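Local coordinates for protein DNA polymerase III, beta subunit (PDB 1VPK) that probably tethers DNA polymerases and other proteins to DNA for processive replication, as a ring-shaped head-to-tail homodimer that encircles the duplex, at residues F139-T143 against S144-E148. Numbering follows the deposited sequence.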
ATOM      1  N   PHE A 139      17.480 -26.876 -22.297  1.00 42.93           N
ATOM      2  CA  PHE A 139      17.230 -27.693 -21.111  1.00 43.51           C
ATOM      3  C   PHE A 139      15.820 -27.505 -20.584  1.00 43.53           C
ATOM      4  O   PHE A 139      15.174 -26.502 -20.845  1.00 42.22           O
ATOM      5  CB  PHE A 139      18.275 -27.418 -20.016  1.00 43.24           C
ATOM      6  CG  PHE A 139      18.293 -25.995 -19.552  1.00 44.45           C
ATOM      7  CD1 PHE A 139      19.058 -25.050 -20.214  1.00 44.02           C
ATOM      8  CD2 PHE A 139      17.531 -25.596 -18.441  1.00 45.62           C
ATOM      9  CE1 PHE A 139      19.057 -23.718 -19.802  1.00 45.64           C
ATOM     10  CE2 PHE A 139      17.519 -24.252 -18.024  1.00 43.29           C
ATOM     11  CZ  PHE A 139      18.285 -23.323 -18.705  1.00 43.24           C
ATOM     12  N   GLU A 140      15.326 -28.506 -19.886  1.00 44.50           N
ATOM     13  CA  GLU A 140      14.080 -28.378 -19.149  1.00 46.49           C
ATOM     14  C   GLU A 140      14.397 -28.066 -17.686  1.00 46.48           C
ATOM     15  O   GLU A 140      15.395 -28.548 -17.166  1.00 45.03           O
ATOM     16  CB  GLU A 140      13.263 -29.675 -19.243  1.00 46.89           C
ATOM     17  CG  GLU A 140      12.419 -29.758 -20.522  1.00 49.28           C
ATOM     18  CD  GLU A 140      11.259 -30.742 -20.419  1.00 49.50           C
ATOM     19  OE1 GLU A 140      11.400 -31.829 -19.793  1.00 54.51           O
ATOM     20  OE2 GLU A 140      10.195 -30.437 -20.997  1.00 57.27           O
ATOM     21  N   VAL A 141      13.562 -27.250 -17.033  1.00 46.52           N
ATOM     22  CA  VAL A 141      13.688 -27.095 -15.575  1.00 46.95           C
ATOM     23  C   VAL A 141      12.327 -27.096 -14.873  1.00 46.47           C
ATOM     24  O   VAL A 141      11.317 -26.651 -15.431  1.00 45.28           O
ATOM     25  CB  VAL A 141      14.588 -25.845 -15.193  1.00 47.31           C
ATOM     26  CG1 VAL A 141      14.065 -24.619 -15.763  1.00 48.79           C
ATOM     27  CG2 VAL A 141      14.765 -25.721 -13.665  1.00 47.10           C
ATOM     28  N   ASP A 142      12.309 -27.636 -13.656  1.00 46.84           N
ATOM     29  CA  ASP A 142      11.107 -27.643 -12.813  1.00 47.21           C
ATOM     30  C   ASP A 142      10.662 -26.162 -12.639  1.00 47.01           C
ATOM     31  O   ASP A 142      11.448 -25.280 -12.371  1.00 46.11           O
ATOM     32  CB  ASP A 142      11.411 -28.414 -11.494  1.00 47.73           C
ATOM     33  CG  ASP A 142      10.265 -28.363 -10.469  1.00 49.98           C
ATOM     34  OD1 ASP A 142       9.928 -27.247  -9.990  1.00 50.08           O
ATOM     35  OD2 ASP A 142       9.715 -29.451 -10.133  1.00 50.55           O
ATOM     36  N   THR A 143       9.388 -25.898 -12.905  1.00 47.13           N
ATOM     37  CA  THR A 143       8.862 -24.557 -12.931  1.00 47.25           C
ATOM     38  C   THR A 143       9.022 -23.854 -11.591  1.00 47.45           C
ATOM     39  O   THR A 143       9.531 -22.743 -11.539  1.00 47.14           O
ATOM     40  CB  THR A 143       7.391 -24.625 -13.327  1.00 46.76           C
ATOM     41  OG1 THR A 143       7.292 -25.422 -14.514  1.00 46.97           O
ATOM     42  CG2 THR A 143       6.841 -23.287 -13.597  1.00 47.64           C
ATOM     43  N   SER A 144       8.608 -24.537 -10.523  1.00 47.99           N
ATOM     44  CA  SER A 144       8.678 -24.038  -9.147  1.00 48.99           C
ATOM     45  C   SER A 144      10.125 -23.770  -8.711  1.00 48.91           C
ATOM     46  O   SER A 144      10.400 -22.798  -8.030  1.00 48.42           O
ATOM     47  CB  SER A 144       8.067 -25.065  -8.181  1.00 49.10           C
ATOM     48  OG  SER A 144       6.887 -25.650  -8.737  1.00 52.30           O
ATOM     49  N   LEU A 145      11.042 -24.648  -9.092  1.00 49.41           N
ATOM     50  CA  LEU A 145      12.456 -24.451  -8.775  1.00 50.32           C
ATOM     51  C   LEU A 145      13.007 -23.186  -9.408  1.00 50.50           C
ATOM     52  O   LEU A 145      13.697 -22.401  -8.778  1.00 50.96           O
ATOM     53  CB  LEU A 145      13.264 -25.632  -9.305  1.00 50.49           C
ATOM     54  CG  LEU A 145      14.734 -25.692  -8.880  1.00 51.09           C
ATOM     55  CD1 LEU A 145      14.800 -25.876  -7.377  1.00 52.65           C
ATOM     56  CD2 LEU A 145      15.402 -26.872  -9.557  1.00 51.85           C
ATOM     57  N   LEU A 146      12.743 -23.012 -10.690  1.00 50.73           N
ATOM     58  CA  LEU A 146      13.250 -21.830 -11.388  1.00 50.80           C
ATOM     59  C   LEU A 146      12.615 -20.548 -10.834  1.00 50.95           C
ATOM     60  O   LEU A 146      13.294 -19.560 -10.668  1.00 49.48           O
ATOM     61  CB  LEU A 146      13.017 -21.946 -12.877  1.00 50.29           C
ATOM     62  CG  LEU A 146      13.574 -20.781 -13.710  1.00 51.85           C
ATOM     63  CD1 LEU A 146      15.081 -20.673 -13.583  1.00 51.04           C
ATOM     64  CD2 LEU A 146      13.133 -20.950 -15.180  1.00 51.23           C
ATOM     65  N   GLU A 147      11.323 -20.591 -10.519  1.00 51.99           N
ATOM     66  CA  GLU A 147      10.642 -19.454  -9.890  1.00 52.68           C
ATOM     67  C   GLU A 147      11.334 -19.008  -8.627  1.00 52.52           C
ATOM     68  O   GLU A 147      11.612 -17.834  -8.445  1.00 51.09           O
ATOM     69  CB  GLU A 147       9.188 -19.788  -9.535  1.00 53.78           C
ATOM     70  CG  GLU A 147       8.354 -18.547  -9.205  1.00 57.59           C
ATOM     71  CD  GLU A 147       8.280 -18.180  -7.699  1.00 65.57           C
ATOM     72  OE1 GLU A 147       8.564 -19.031  -6.816  1.00 69.31           O
ATOM     73  OE2 GLU A 147       7.889 -17.021  -7.380  1.00 71.14           O
ATOM     74  N   GLU A 148      11.591 -19.982  -7.751  1.00 52.63           N
ATOM     75  CA  GLU A 148      12.318 -19.776  -6.495  1.00 53.28           C
ATOM     76  C   GLU A 148      13.716 -19.191  -6.687  1.00 52.06           C
ATOM     77  O   GLU A 148      14.103 -18.235  -6.003  1.00 51.89           O
ATOM     78  CB  GLU A 148      12.364 -21.103  -5.717  1.00 52.87           C
ATOM     79  CG  GLU A 148      13.324 -21.154  -4.545  1.00 56.25           C
ATOM     80  CD  GLU A 148      13.207 -22.488  -3.743  1.00 57.33           C
ATOM     81  OE1 GLU A 148      12.686 -23.491  -4.315  1.00 61.65           O
ATOM     82  OE2 GLU A 148      13.621 -22.514  -2.549  1.00 63.07           O
TER
HETATM   83  O   HOH W   1       7.022 -27.309 -10.927  1.00 45.99           O
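The carboxylate of Asp-142 is the flat group of the contact: Leu-145 N, at the start of helix 143-153, donates to its OD1 over 3.0 Å, arriving on the anti side and 22° out of the carboxylate plane, nearer the edge than a face. A water donates to the same OD1 and accepts from Ser-144 OG, whose small hydroxyl suits the exposed first turn. With CG anti to the backbone N (chi1 174°), the Asp-142 side chain swings forward over the opening turn; aspartate is short enough to bend onto an amide three residues on, the classic N-cap. Its own carbonyl begins the helical pattern, Leu-146 N to Asp-142 O at 3.1 Å, and Glu-147 N follows with Thr-143 O at 3.0 Å. Apart from the cap, Val-141 CG1 meets Leu-146 CD2 at 3.8 Å, the two side chains crossing at about a right angle. Beta-branched Val-141 suits the extended strand, while the longer Leu-146 reaches across from the helix and also touches Leu-217 of helix 207-218. Thr-143 turns its hydroxyl to Glu-222 O, tying the strand-to-helix junction to the same chain just before strand 224-229. A carboxylate at this end would probably also interact favourably with the helix dipole.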